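Local structure of metallo-beta-lactamase (Pseudomonas stutzeri, 4ZEJ) at residues D54-T57 with L58-I62; H103-E107 with N108-P112; Q183-L186 with S187-E191; T211-L214 with A215-A218. The protein probably hydrolyses beta-lactam antibiotics to substituted beta-amino acids, as a zinc-dependent class B beta-lactamase of the metallo-beta-lactamase superfamily. All coordinates share one frame; numbering follows the deposited sequence.

Interaction 1: residues D54-T57 with L58-I62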
ATOM      1  N   ASP A  54      -1.973 -10.488 -12.472  1.00 26.64           N
ATOM      2  CA  ASP A  54      -1.610 -10.759 -11.083  1.00 25.29           C
ATOM      3  C   ASP A  54      -2.758 -10.495 -10.103  1.00 23.86           C
ATOM      4  O   ASP A  54      -2.875 -11.190  -9.095  1.00 23.25           O
ATOM      5  CB  ASP A  54      -0.357  -9.977 -10.695  1.00 24.98           C
ATOM      6  CG  ASP A  54       0.892 -10.503 -11.376  1.00 26.77           C
ATOM      7  OD1 ASP A  54       1.889  -9.770 -11.400  1.00 27.77           O
ATOM      8  OD2 ASP A  54       0.897 -11.646 -11.881  1.00 28.44           O
ATOM      9  N   THR A  55      -3.601  -9.513 -10.398  1.00 23.43           N
ATOM     10  CA  THR A  55      -4.800  -9.258  -9.604  1.00 23.45           C
ATOM     11  C   THR A  55      -5.724 -10.476  -9.675  1.00 24.52           C
ATOM     12  O   THR A  55      -6.207 -10.939  -8.653  1.00 23.96           O
ATOM     13  CB  THR A  55      -5.516  -7.965 -10.059  1.00 23.68           C
ATOM     14  OG1 THR A  55      -4.634  -6.854  -9.856  1.00 22.84           O
ATOM     15  CG2 THR A  55      -6.797  -7.723  -9.279  1.00 24.03           C
ATOM     16  N   GLU A  56      -5.915 -11.021 -10.871  1.00 26.17           N
ATOM     17  CA  GLU A  56      -6.702 -12.253 -11.020  1.00 27.77           C
ATOM     18  C   GLU A  56      -6.122 -13.434 -10.227  1.00 27.80           C
ATOM     19  O   GLU A  56      -6.860 -14.150  -9.544  1.00 28.09           O
ATOM     20  CB  GLU A  56      -6.872 -12.617 -12.496  1.00 29.96           C
ATOM     21  CG  GLU A  56      -7.752 -13.844 -12.698  1.00 31.87           C
ATOM     22  CD  GLU A  56      -8.297 -14.025 -14.111  1.00 34.44           C
ATOM     23  OE1 GLU A  56      -8.327 -13.075 -14.919  1.00 35.98           O
ATOM     24  OE2 GLU A  56      -8.748 -15.148 -14.401  1.00 36.41           O
ATOM     25  N   THR A  57      -4.810 -13.629 -10.309  1.00 27.72           N
ATOM     26  CA  THR A  57      -4.140 -14.690  -9.552  1.00 28.13           C
ATOM     27  C   THR A  57      -4.372 -14.571  -8.046  1.00 27.53           C
ATOM     28  O   THR A  57      -4.722 -15.556  -7.395  1.00 27.78           O
ATOM     29  CB  THR A  57      -2.640 -14.713  -9.846  1.00 28.49           C
ATOM     30  OG1 THR A  57      -2.464 -14.903 -11.253  1.00 30.28           O
ATOM     31  CG2 THR A  57      -1.948 -15.850  -9.096  1.00 29.30           C
ATOM     32  N   LEU A  58      -4.192 -13.362  -7.521  1.00 25.89           N
ATOM     33  CA  LEU A  58      -4.398 -13.071  -6.120  1.00 25.62           C
ATOM     34  C   LEU A  58      -5.835 -13.362  -5.676  1.00 26.10           C
ATOM     35  O   LEU A  58      -6.049 -14.013  -4.642  1.00 26.69           O
ATOM     36  CB  LEU A  58      -4.072 -11.602  -5.838  1.00 24.84           C
ATOM     37  CG  LEU A  58      -4.257 -11.132  -4.391  1.00 25.14           C
ATOM     38  CD1 LEU A  58      -3.268 -11.865  -3.498  1.00 25.44           C
ATOM     39  CD2 LEU A  58      -4.113  -9.619  -4.269  1.00 24.90           C
ATOM     40  N   VAL A  59      -6.803 -12.878  -6.448  1.00 25.96           N
ATOM     41  CA  VAL A  59      -8.228 -13.090  -6.123  1.00 26.94           C
ATOM     42  C   VAL A  59      -8.585 -14.589  -6.173  1.00 28.21           C
ATOM     43  O   VAL A  59      -9.306 -15.102  -5.301  1.00 28.91           O
ATOM     44  CB  VAL A  59      -9.139 -12.228  -7.032  1.00 27.44           C
ATOM     45  CG1 VAL A  59     -10.608 -12.573  -6.854  1.00 28.64           C
ATOM     46  CG2 VAL A  59      -8.931 -10.741  -6.738  1.00 26.63           C
ATOM     47  N   HIS A  60      -8.062 -15.297  -7.168  1.00 28.44           N
ATOM     48  CA  HIS A  60      -8.255 -16.743  -7.261  1.00 29.84           C
ATOM     49  C   HIS A  60      -7.697 -17.477  -6.051  1.00 29.98           C
ATOM     50  O   HIS A  60      -8.317 -18.418  -5.572  1.00 30.34           O
ATOM     51  CB  HIS A  60      -7.628 -17.301  -8.545  1.00 30.60           C
ATOM     52  CG  HIS A  60      -8.422 -17.015  -9.771  1.00 31.64           C
ATOM     53  ND1 HIS A  60      -8.344 -17.788 -10.909  1.00 33.10           N
ATOM     54  CD2 HIS A  60      -9.363 -16.073 -10.022  1.00 31.66           C
ATOM     55  CE1 HIS A  60      -9.185 -17.320 -11.813  1.00 33.64           C
ATOM     56  NE2 HIS A  60      -9.806 -16.275 -11.301  1.00 32.65           N
ATOM     57  N   TRP A  61      -6.532 -17.048  -5.565  1.00 29.05           N
ATOM     58  CA  TRP A  61      -5.925 -17.652  -4.384  1.00 29.58           C
ATOM     59  C   TRP A  61      -6.804 -17.457  -3.143  1.00 30.21           C
ATOM     60  O   TRP A  61      -7.009 -18.403  -2.370  1.00 31.20           O
ATOM     61  CB  TRP A  61      -4.508 -17.101  -4.155  1.00 28.74           C
ATOM     62  CG  TRP A  61      -3.805 -17.632  -2.913  1.00 29.50           C
ATOM     63  CD1 TRP A  61      -3.023 -18.745  -2.825  1.00 30.69           C
ATOM     64  CD2 TRP A  61      -3.811 -17.042  -1.607  1.00 29.79           C
ATOM     65  NE1 TRP A  61      -2.552 -18.895  -1.543  1.00 31.47           N
ATOM     66  CE2 TRP A  61      -3.020 -17.862  -0.773  1.00 30.83           C
ATOM     67  CE3 TRP A  61      -4.430 -15.913  -1.053  1.00 29.51           C
ATOM     68  CZ2 TRP A  61      -2.825 -17.586   0.586  1.00 31.63           C
ATOM     69  CZ3 TRP A  61      -4.236 -15.637   0.303  1.00 30.36           C
ATOM     70  CH2 TRP A  61      -3.433 -16.470   1.105  1.00 31.06           C
ATOM     71  N   ILE A  62      -7.330 -16.245  -2.978  1.00 29.27           N
ATOM     72  CA  ILE A  62      -8.192 -15.906  -1.843  1.00 30.38           C
ATOM     73  C   ILE A  62      -9.445 -16.804  -1.838  1.00 32.31           C
ATOM     74  O   ILE A  62      -9.810 -17.384  -0.800  1.00 33.11           O
ATOM     75  CB  ILE A  62      -8.572 -14.400  -1.870  1.00 29.44           C
ATOM     76  CG1 ILE A  62      -7.338 -13.550  -1.550  1.00 28.14           C
ATOM     77  CG2 ILE A  62      -9.668 -14.071  -0.861  1.00 30.61           C
ATOM     78  CD1 ILE A  62      -7.497 -12.073  -1.829  1.00 27.55           C
TER
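Leu58 and Asp54 meet one turn apart in helix 52-64, the amide N of Leu58 donating to Asp54 O over 3.0 Å. The CB of Leu58 lies against the same carbonyl, 3.5 Å from Asp54 O. Beyond it the chain turns out of the local contact, because CG stands opposite the backbone N (chi1 179°) and carries the two methyls off the helix toward its inner side. Glu56, also with CG anti to its backbone N, instead runs beside His60, both pointing the same way, and its CG sits over one face of the imidazole, 3.8 Å from the ring centroid and displaced toward the rim. This is a CH-pi contact. The carboxylate plane of Glu56 is turned 53° from the ring, with OE2 3.4 Å from His60 CE1. Thr57 contributes mainly through its backbone, where its O takes the N-H of Trp61 at 3.0 Å, while its hydroxyl bonds back to the carbonyl of Arg53. The helix is the crossover of the beta-alpha-beta unit 42-46, 52-64, 68-73: Leu58 rests on Ile45 of strand 42-46 and His18 of strand 15-24, and Val59 faces Trp87 and Leu88 of helix 85-90.

Interaction 2: residues H103-E107 with N108-P112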
ATOM      1  N   HIS A 103      -9.636  11.513  -6.599  1.00 32.84           N
ATOM      2  CA  HIS A 103      -9.507  12.746  -7.403  1.00 35.28           C
ATOM      3  C   HIS A 103      -8.327  12.671  -8.367  1.00 33.75           C
ATOM      4  O   HIS A 103      -8.447  13.010  -9.546  1.00 34.58           O
ATOM      5  CB  HIS A 103      -9.352  13.980  -6.499  1.00 38.43           C
ATOM      6  CG  HIS A 103      -9.187  15.263  -7.250  1.00 42.55           C
ATOM      7  ND1 HIS A 103     -10.233  15.886  -7.898  1.00 46.22           N
ATOM      8  CD2 HIS A 103      -8.099  16.048  -7.455  1.00 44.50           C
ATOM      9  CE1 HIS A 103      -9.800  16.994  -8.473  1.00 49.14           C
ATOM     10  NE2 HIS A 103      -8.508  17.116  -8.221  1.00 48.03           N
ATOM     11  N   LEU A 104      -7.188  12.209  -7.860  1.00 31.85           N
ATOM     12  CA  LEU A 104      -5.989  12.061  -8.685  1.00 31.59           C
ATOM     13  C   LEU A 104      -6.131  10.980  -9.754  1.00 30.45           C
ATOM     14  O   LEU A 104      -5.620  11.156 -10.857  1.00 31.60           O
ATOM     15  CB  LEU A 104      -4.748  11.812  -7.811  1.00 31.34           C
ATOM     16  CG  LEU A 104      -4.273  13.062  -7.059  1.00 33.33           C
ATOM     17  CD1 LEU A 104      -3.364  12.695  -5.891  1.00 33.47           C
ATOM     18  CD2 LEU A 104      -3.574  14.042  -7.989  1.00 36.19           C
ATOM     19  N   LEU A 105      -6.828   9.883  -9.443  1.00 29.23           N
ATOM     20  CA  LEU A 105      -7.106   8.865 -10.460  1.00 29.14           C
ATOM     21  C   LEU A 105      -7.931   9.472 -11.609  1.00 31.88           C
ATOM     22  O   LEU A 105      -7.557   9.348 -12.783  1.00 32.83           O
ATOM     23  CB  LEU A 105      -7.816   7.651  -9.862  1.00 28.22           C
ATOM     24  CG  LEU A 105      -6.919   6.775  -8.973  1.00 26.88           C
ATOM     25  CD1 LEU A 105      -7.779   5.817  -8.161  1.00 26.95           C
ATOM     26  CD2 LEU A 105      -5.874   6.025  -9.794  1.00 27.10           C
ATOM     27  N   LYS A 106      -9.012  10.158 -11.264  1.00 33.68           N
ATOM     28  CA  LYS A 106      -9.881  10.774 -12.285  1.00 37.90           C
ATOM     29  C   LYS A 106      -9.139  11.808 -13.145  1.00 40.02           C
ATOM     30  O   LYS A 106      -9.232  11.774 -14.378  1.00 41.43           O
ATOM     31  CB  LYS A 106     -11.124  11.380 -11.634  1.00 40.33           C
ATOM     32  CG  LYS A 106     -12.080  10.337 -11.081  1.00 41.00           C
ATOM     33  CD  LYS A 106     -13.311  10.968 -10.442  1.00 45.03           C
ATOM     34  CE  LYS A 106     -13.642  10.322  -9.103  1.00 44.91           C
ATOM     35  NZ  LYS A 106     -14.974  10.780  -8.608  1.00 49.41           N
ATOM     36  N   GLU A 107      -8.382  12.693 -12.491  1.00 40.16           N
ATOM     37  CA  GLU A 107      -7.568  13.718 -13.162  1.00 42.86           C
ATOM     38  C   GLU A 107      -6.607  13.117 -14.189  1.00 42.45           C
ATOM     39  O   GLU A 107      -6.368  13.717 -15.236  1.00 45.23           O
ATOM     40  CB  GLU A 107      -6.790  14.542 -12.114  1.00 44.09           C
ATOM     41  CG  GLU A 107      -5.815  15.589 -12.654  1.00 48.41           C
ATOM     42  CD  GLU A 107      -6.479  16.667 -13.503  1.00 53.57           C
ATOM     43  OE1 GLU A 107      -7.634  17.037 -13.197  1.00 55.76           O
ATOM     44  OE2 GLU A 107      -5.854  17.162 -14.474  1.00 57.07           O
ATOM     45  N   ASN A 108      -6.075  11.931 -13.891  1.00 38.79           N
ATOM     46  CA  ASN A 108      -5.165  11.209 -14.781  1.00 39.17           C
ATOM     47  C   ASN A 108      -5.837  10.110 -15.641  1.00 38.59           C
ATOM     48  O   ASN A 108      -5.161   9.205 -16.154  1.00 38.21           O
ATOM     49  CB  ASN A 108      -4.016  10.649 -13.944  1.00 37.97           C
ATOM     50  CG  ASN A 108      -3.095  11.740 -13.427  1.00 39.37           C
ATOM     51  OD1 ASN A 108      -2.164  12.129 -14.117  1.00 42.26           O
ATOM     52  ND2 ASN A 108      -3.345  12.232 -12.212  1.00 38.14           N
ATOM     53  N   LYS A 109      -7.156  10.221 -15.807  1.00 39.09           N
ATOM     54  CA  LYS A 109      -7.977   9.336 -16.652  1.00 40.79           C
ATOM     55  C   LYS A 109      -7.833   7.856 -16.286  1.00 38.82           C
ATOM     56  O   LYS A 109      -7.712   6.986 -17.155  1.00 40.09           O
ATOM     57  CB  LYS A 109      -7.699   9.597 -18.139  1.00 44.74           C
ATOM     58  CG  LYS A 109      -8.043  11.012 -18.574  1.00 48.32           C
ATOM     59  CD  LYS A 109      -7.709  11.249 -20.039  1.00 53.02           C
ATOM     60  CE  LYS A 109      -8.575  12.335 -20.660  1.00 57.38           C
ATOM     61  NZ  LYS A 109      -8.332  12.483 -22.123  1.00 62.17           N
ATOM     62  N   LYS A 110      -7.843   7.589 -14.978  1.00 35.64           N
ATOM     63  CA  LYS A 110      -7.801   6.235 -14.464  1.00 33.90           C
ATOM     64  C   LYS A 110      -9.136   5.877 -13.842  1.00 33.49           C
ATOM     65  O   LYS A 110      -9.877   6.732 -13.367  1.00 33.62           O
ATOM     66  CB  LYS A 110      -6.692   6.083 -13.421  1.00 32.58           C
ATOM     67  CG  LYS A 110      -5.312   6.524 -13.889  1.00 33.56           C
ATOM     68  CD  LYS A 110      -4.825   5.722 -15.079  1.00 36.14           C
ATOM     69  CE  LYS A 110      -3.360   6.002 -15.372  1.00 38.19           C
ATOM     70  NZ  LYS A 110      -2.885   5.217 -16.537  1.00 41.14           N
ATOM     71  N   GLU A 111      -9.412   4.587 -13.823  1.00 33.63           N
ATOM     72  CA  GLU A 111     -10.596   4.058 -13.171  1.00 34.80           C
ATOM     73  C   GLU A 111     -10.519   4.334 -11.663  1.00 31.81           C
ATOM     74  O   GLU A 111      -9.538   3.959 -11.040  1.00 30.60           O
ATOM     75  CB  GLU A 111     -10.653   2.555 -13.429  1.00 38.00           C
ATOM     76  CG  GLU A 111     -12.026   1.978 -13.370  1.00 42.69           C
ATOM     77  CD  GLU A 111     -12.921   2.533 -14.462  1.00 45.83           C
ATOM     78  OE1 GLU A 111     -13.862   3.261 -14.108  1.00 47.85           O
ATOM     79  OE2 GLU A 111     -12.661   2.275 -15.660  1.00 49.31           O
ATOM     80  N   PRO A 112     -11.521   5.026 -11.084  1.00 34.69           N
ATOM     81  CA  PRO A 112     -11.472   5.308  -9.648  1.00 33.48           C
ATOM     82  C   PRO A 112     -11.987   4.129  -8.840  1.00 32.18           C
ATOM     83  O   PRO A 112     -12.658   3.244  -9.381  1.00 32.12           O
ATOM     84  CB  PRO A 112     -12.405   6.515  -9.496  1.00 35.44           C
ATOM     85  CG  PRO A 112     -13.400   6.342 -10.584  1.00 37.18           C
ATOM     86  CD  PRO A 112     -12.678   5.683 -11.728  1.00 36.68           C
TER
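Leu105 and Lys110 cross at about a right angle where helix 99-107 ends, CD2 of the leucine touching CB of the lysine at 3.7 Å. The other branch of Leu105, CD1, reaches past Lys110 to CA of Pro112. A second perpendicular crossing lies beside it: the aliphatic part of Lys106 passes Pro112, with CE 4.0 Å from the proline CB. Asn108 turns its amide back over the helix end. With CG beside the backbone N (chi1 -70°), Asn108 ND2 meets Leu104 O at 2.9 Å in a nearly straight bond of 174°, and the oxygen lies in the amide plane. The backbone N of Asn108 reaches the same oxygen from the opposite face of its carbonyl plane, so two donors grip it. Farther out, Lys110 NZ forms a salt bridge with Glu79, and Asn108 packs on Trp77, its side chain about 7 Å from that of the zinc ligand His78. The helix closes as a Schellman motif, with Lys109 at positive phi as the C-prime residue, Lys110 N bonded to Leu105 O at 2.8 Å and Lys109 N to Lys106 O at 3.0 Å; the contact of Leu105 with the aliphatic base of Lys110 takes the place of the apolar pairing that commonly accompanies this motif.

Interaction 3: residues Q183-L186 with S187-E191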
ATOM      1  N   GLN A 183       7.669  11.693  11.053  1.00 26.69           N
ATOM      2  CA  GLN A 183       7.592  11.873  12.512  1.00 28.76           C
ATOM      3  C   GLN A 183       6.160  11.725  13.048  1.00 30.88           C
ATOM      4  O   GLN A 183       5.954  11.155  14.120  1.00 31.83           O
ATOM      5  CB  GLN A 183       8.177  13.228  12.928  1.00 29.91           C
ATOM      6  CG  GLN A 183       8.276  13.429  14.436  1.00 31.68           C
ATOM      7  CD  GLN A 183       9.073  12.325  15.110  1.00 31.18           C
ATOM      8  OE1 GLN A 183      10.211  12.066  14.740  1.00 30.07           O
ATOM      9  NE2 GLN A 183       8.469  11.649  16.083  1.00 32.47           N
ATOM     10  N   ASN A 184       5.177  12.234  12.310  1.00 28.08           N
ATOM     11  CA  ASN A 184       3.771  12.031  12.693  1.00 29.70           C
ATOM     12  C   ASN A 184       3.434  10.553  12.823  1.00 28.59           C
ATOM     13  O   ASN A 184       2.801  10.141  13.809  1.00 28.78           O
ATOM     14  CB  ASN A 184       2.803  12.680  11.693  1.00 31.24           C
ATOM     15  CG  ASN A 184       2.909  14.198  11.650  1.00 34.11           C
ATOM     16  OD1 ASN A 184       3.311  14.845  12.620  1.00 35.85           O
ATOM     17  ND2 ASN A 184       2.513  14.784  10.512  1.00 35.52           N
ATOM     18  N   ALA A 185       3.868   9.760  11.835  1.00 27.22           N
ATOM     19  CA  ALA A 185       3.644   8.324  11.838  1.00 26.78           C
ATOM     20  C   ALA A 185       4.418   7.640  12.957  1.00 27.34           C
ATOM     21  O   ALA A 185       3.874   6.751  13.611  1.00 27.96           O
ATOM     22  CB  ALA A 185       4.007   7.705  10.492  1.00 25.67           C
ATOM     23  N   LEU A 186       5.664   8.070  13.187  1.00 27.69           N
ATOM     24  CA  LEU A 186       6.482   7.540  14.299  1.00 28.61           C
ATOM     25  C   LEU A 186       5.803   7.774  15.650  1.00 30.45           C
ATOM     26  O   LEU A 186       5.718   6.864  16.461  1.00 31.02           O
ATOM     27  CB  LEU A 186       7.887   8.143  14.307  1.00 28.64           C
ATOM     28  CG  LEU A 186       8.861   7.577  13.267  1.00 27.71           C
ATOM     29  CD1 LEU A 186       9.977   8.578  12.968  1.00 28.08           C
ATOM     30  CD2 LEU A 186       9.438   6.253  13.760  1.00 27.72           C
ATOM     31  N   SER A 187       5.321   8.991  15.873  1.00 32.23           N
ATOM     32  CA  SER A 187       4.653   9.344  17.127  1.00 34.05           C
ATOM     33  C   SER A 187       3.333   8.584  17.346  1.00 34.91           C
ATOM     34  O   SER A 187       2.999   8.229  18.486  1.00 36.43           O
ATOM     35  CB  SER A 187       4.404  10.850  17.178  1.00 35.48           C
ATOM     36  OG  SER A 187       5.631  11.555  17.174  1.00 36.02           O
ATOM     37  N   ARG A 188       2.576   8.368  16.274  1.00 33.95           N
ATOM     38  CA  ARG A 188       1.273   7.699  16.357  1.00 35.32           C
ATOM     39  C   ARG A 188       1.368   6.172  16.531  1.00 34.68           C
ATOM     40  O   ARG A 188       0.547   5.579  17.251  1.00 35.07           O
ATOM     41  CB  ARG A 188       0.429   8.030  15.124  1.00 35.73           C
ATOM     42  CG  ARG A 188      -1.013   7.538  15.183  1.00 37.79           C
ATOM     43  CD  ARG A 188      -1.771   7.969  13.943  1.00 38.67           C
ATOM     44  NE  ARG A 188      -3.132   7.433  13.893  1.00 40.30           N
ATOM     45  CZ  ARG A 188      -4.200   7.969  14.481  1.00 42.76           C
ATOM     46  NH1 ARG A 188      -4.110   9.083  15.204  1.00 44.29           N
ATOM     47  NH2 ARG A 188      -5.388   7.383  14.341  1.00 44.07           N
ATOM     48  N   TYR A 189       2.363   5.554  15.892  1.00 33.13           N
ATOM     49  CA  TYR A 189       2.469   4.092  15.814  1.00 32.96           C
ATOM     50  C   TYR A 189       3.673   3.522  16.567  1.00 33.38           C
ATOM     51  O   TYR A 189       4.391   2.666  16.055  1.00 31.87           O
ATOM     52  CB  TYR A 189       2.473   3.659  14.345  1.00 31.83           C
ATOM     53  CG  TYR A 189       1.204   4.053  13.651  1.00 32.40           C
ATOM     54  CD1 TYR A 189       1.203   5.009  12.635  1.00 31.90           C
ATOM     55  CD2 TYR A 189      -0.018   3.504  14.043  1.00 33.70           C
ATOM     56  CE1 TYR A 189       0.029   5.381  12.015  1.00 32.80           C
ATOM     57  CE2 TYR A 189      -1.198   3.879  13.427  1.00 34.74           C
ATOM     58  CZ  TYR A 189      -1.161   4.810  12.405  1.00 34.22           C
ATOM     59  OH  TYR A 189      -2.339   5.181  11.803  1.00 36.86           O
ATOM     60  N   SER A 190       3.866   3.988  17.798  1.00 35.40           N
ATOM     61  CA  SER A 190       4.903   3.444  18.697  1.00 36.73           C
ATOM     62  C   SER A 190       4.765   1.931  18.967  1.00 37.19           C
ATOM     63  O   SER A 190       5.767   1.263  19.224  1.00 38.49           O
ATOM     64  CB  SER A 190       4.912   4.200  20.032  1.00 38.41           C
ATOM     65  OG  SER A 190       3.710   3.976  20.751  1.00 40.53           O
ATOM     66  N   GLU A 191       3.538   1.406  18.912  1.00 37.11           N
ATOM     67  CA  GLU A 191       3.277  -0.041  19.054  1.00 37.18           C
ATOM     68  C   GLU A 191       3.721  -0.913  17.868  1.00 34.73           C
ATOM     69  O   GLU A 191       3.698  -2.138  17.977  1.00 34.32           O
ATOM     70  CB  GLU A 191       1.770  -0.305  19.247  1.00 39.27           C
ATOM     71  CG  GLU A 191       1.173   0.069  20.592  1.00 42.33           C
ATOM     72  CD  GLU A 191      -0.294  -0.346  20.721  1.00 44.34           C
ATOM     73  OE1 GLU A 191      -0.885  -0.818  19.727  1.00 44.65           O
ATOM     74  OE2 GLU A 191      -0.878  -0.195  21.812  1.00 46.87           O
TER
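Gln183 and Ser187 are joined twice across one turn of helix 175-188, by backbone and by side chain. The glutamine chain leaves with CG opposite its backbone N and then bends (chi2 56°), which brings the amide round alongside the helix. Gln183 NE2 donates to Ser187 OG at 3.0 Å with an angle of 156°, and the hydroxyl oxygen lies close to the amide plane. Beneath this bridge, Ser187 N donates to Gln183 O at 2.9 Å.

The remaining backbone bonds continue the same i to i+4 ladder. Arg188 N binds Asn184 O, and Tyr189 N binds Ala185 O at 3.0 Å; Tyr189 is the first residue to leave helical geometry. The helix is the crossover of a beta-alpha-beta unit between strands 152-156 and 194-197, and this is the end from which the chain heads into the second of them. Among the polar ends, the amide of Asn184 bonds to Pro134 O, and Glu191 makes a salt bridge with Lys151.

The apolar and aromatic contacts gather at Tyr189. Its CD1 comes within 4.4 Å of Ala185 CB and lies 3.3 Å from Ala185 O, which approaches the ring obliquely. Arg188, extended from CG to NE, runs along the tyrosine: its CG stands 3.8 Å above the ring plane, over the centre, and the edge of its guanidinium meets Tyr189 CZ. Tyr189 also packs on Val144 of strand 144-147 and meets the ring of Trp146, the two planes at about 35°, while Ala185 and Leu186 lean on Leu208 of helix 206-218.

Interaction 4: residues T211-L214 with A215-A218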
ATOM      1  N   THR A 211      13.504   6.391   6.609  1.00 17.34           N
ATOM      2  CA  THR A 211      12.746   7.214   5.655  1.00 17.79           C
ATOM      3  C   THR A 211      12.806   8.697   6.073  1.00 18.21           C
ATOM      4  O   THR A 211      13.066   9.570   5.244  1.00 18.69           O
ATOM      5  CB  THR A 211      11.285   6.743   5.550  1.00 18.41           C
ATOM      6  OG1 THR A 211      11.265   5.381   5.087  1.00 18.08           O
ATOM      7  CG2 THR A 211      10.471   7.611   4.596  1.00 19.88           C
ATOM      8  N   LYS A 212      12.554   8.964   7.348  1.00 18.54           N
ATOM      9  CA  LYS A 212      12.677  10.314   7.896  1.00 19.55           C
ATOM     10  C   LYS A 212      14.050  10.935   7.588  1.00 19.11           C
ATOM     11  O   LYS A 212      14.129  12.059   7.082  1.00 19.85           O
ATOM     12  CB  LYS A 212      12.410  10.319   9.405  1.00 20.85           C
ATOM     13  CG  LYS A 212      12.480  11.711  10.000  1.00 23.01           C
ATOM     14  CD  LYS A 212      11.963  11.753  11.429  1.00 25.62           C
ATOM     15  CE  LYS A 212      11.950  13.165  11.954  1.00 28.83           C
ATOM     16  NZ  LYS A 212      13.305  13.601  12.372  1.00 29.33           N
ATOM     17  N   SER A 213      15.119  10.200   7.873  1.00 18.45           N
ATOM     18  CA  SER A 213      16.481  10.685   7.587  1.00 18.84           C
ATOM     19  C   SER A 213      16.727  10.936   6.098  1.00 18.69           C
ATOM     20  O   SER A 213      17.303  11.976   5.740  1.00 19.39           O
ATOM     21  CB  SER A 213      17.527   9.737   8.164  1.00 19.16           C
ATOM     22  OG  SER A 213      18.840  10.206   7.926  1.00 20.39           O
ATOM     23  N   LEU A 214      16.290  10.014   5.241  1.00 18.15           N
ATOM     24  CA  LEU A 214      16.403  10.208   3.785  1.00 19.00           C
ATOM     25  C   LEU A 214      15.735  11.508   3.340  1.00 19.86           C
ATOM     26  O   LEU A 214      16.293  12.253   2.521  1.00 20.90           O
ATOM     27  CB  LEU A 214      15.802   9.048   2.997  1.00 19.14           C
ATOM     28  CG  LEU A 214      16.534   7.693   3.048  1.00 19.10           C
ATOM     29  CD1 LEU A 214      15.650   6.656   2.407  1.00 19.65           C
ATOM     30  CD2 LEU A 214      17.891   7.775   2.372  1.00 20.72           C
ATOM     31  N   ALA A 215      14.540  11.783   3.873  1.00 19.96           N
ATOM     32  CA  ALA A 215      13.825  13.011   3.546  1.00 21.66           C
ATOM     33  C   ALA A 215      14.593  14.251   4.031  1.00 22.48           C
ATOM     34  O   ALA A 215      14.636  15.272   3.336  1.00 23.77           O
ATOM     35  CB  ALA A 215      12.424  12.991   4.131  1.00 22.39           C
ATOM     36  N   GLU A 216      15.204  14.156   5.207  1.00 22.35           N
ATOM     37  CA  GLU A 216      16.000  15.260   5.758  1.00 23.85           C
ATOM     38  C   GLU A 216      17.207  15.603   4.888  1.00 24.63           C
ATOM     39  O   GLU A 216      17.523  16.783   4.733  1.00 25.52           O
ATOM     40  CB  GLU A 216      16.469  14.959   7.186  1.00 23.93           C
ATOM     41  CG  GLU A 216      15.321  14.906   8.185  1.00 24.89           C
ATOM     42  CD  GLU A 216      15.725  14.393   9.550  1.00 25.67           C
ATOM     43  OE1 GLU A 216      15.005  14.698  10.523  1.00 28.02           O
ATOM     44  OE2 GLU A 216      16.765  13.721   9.680  1.00 25.12           O
ATOM     45  N   THR A 217      17.884  14.594   4.338  1.00 24.91           N
ATOM     46  CA  THR A 217      19.068  14.856   3.506  1.00 27.28           C
ATOM     47  C   THR A 217      18.709  15.166   2.046  1.00 30.47           C
ATOM     48  O   THR A 217      19.493  15.815   1.346  1.00 32.61           O
ATOM     49  CB  THR A 217      20.115  13.731   3.607  1.00 26.95           C
ATOM     50  OG1 THR A 217      19.533  12.481   3.249  1.00 25.18           O
ATOM     51  CG2 THR A 217      20.659  13.653   5.029  1.00 27.05           C
ATOM     52  N   ALA A 218      17.518  14.772   1.606  1.00 32.97           N
ATOM     53  CA  ALA A 218      17.051  15.130   0.273  1.00 38.04           C
ATOM     54  C   ALA A 218      16.681  16.620   0.186  1.00 43.95           C
ATOM     55  O   ALA A 218      16.766  17.200  -0.881  1.00 46.26           O
ATOM     56  CB  ALA A 218      15.880  14.251  -0.155  1.00 37.68           C
TER
HETATM   57  O   HOH W   1      19.163  12.692   8.916  1.00 23.72           O
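Lys212 reaches along helix 206-218 over the side chain of Glu216, one turn on, and closes an i to i+4 salt bridge with NZ 2.7 Å from OE1. This is the last helix of the modelled chain, packed against helix 175-188 on the outside of the metallo-beta-lactamase fold. The lysine chain runs extended until its last torsion, where a bend (chi4 -79°) swings the ammonium onto the carboxylate. NZ comes in from above the carboxylate plane, 35° out of it. Glu216 is held from its other oxygen as well: a water 2.7 Å from OE2 donates to it and also bonds to Ser213 OG, so the carboxylate spans two residues of the preceding turn. Both links should limit rotation of a group that is otherwise exposed.

Beneath the side chains run the regular bonds of the helix, Ala215 N to Thr211 O and Glu216 N to Lys212 O among them. The buried face is formed by Thr211 and Ala215, both against Trp178, with the Thr211 hydroxyl bonded to Leu207 O and Arg160 N. Leu214 packs on Arg160 and Leu167. At the far end, the hydroxyl of Thr217 sits between its own backbone N and carbonyl carbon (chi1 57°), facing two carbonyls at weak bonding range: OG1 is 3.3 Å from Leu214 O and 3.4 Å from Ser213 O, with one proton to offer them.

The four contacts follow one another along the chain, each within a helix or at its end. Interactions 1 and 2, on helices 52-64 and 99-107, belong to the part of the chain that builds the seven-strand sheet; their centres are 24 Å apart and they do not touch. Interactions 3 and 4 lie on the opposite side of the chain's centre from interaction 1, with centres 16 Å apart, and meet where Gln183 OE1 approaches Lys212 CE at 3.5 Å, joining helices 175-188 and 206-218. The arrangement reflects the alpha-beta/beta-alpha sandwich of the superfamily, with helices outside the two sheets; interaction 2 lies nearest the zinc site.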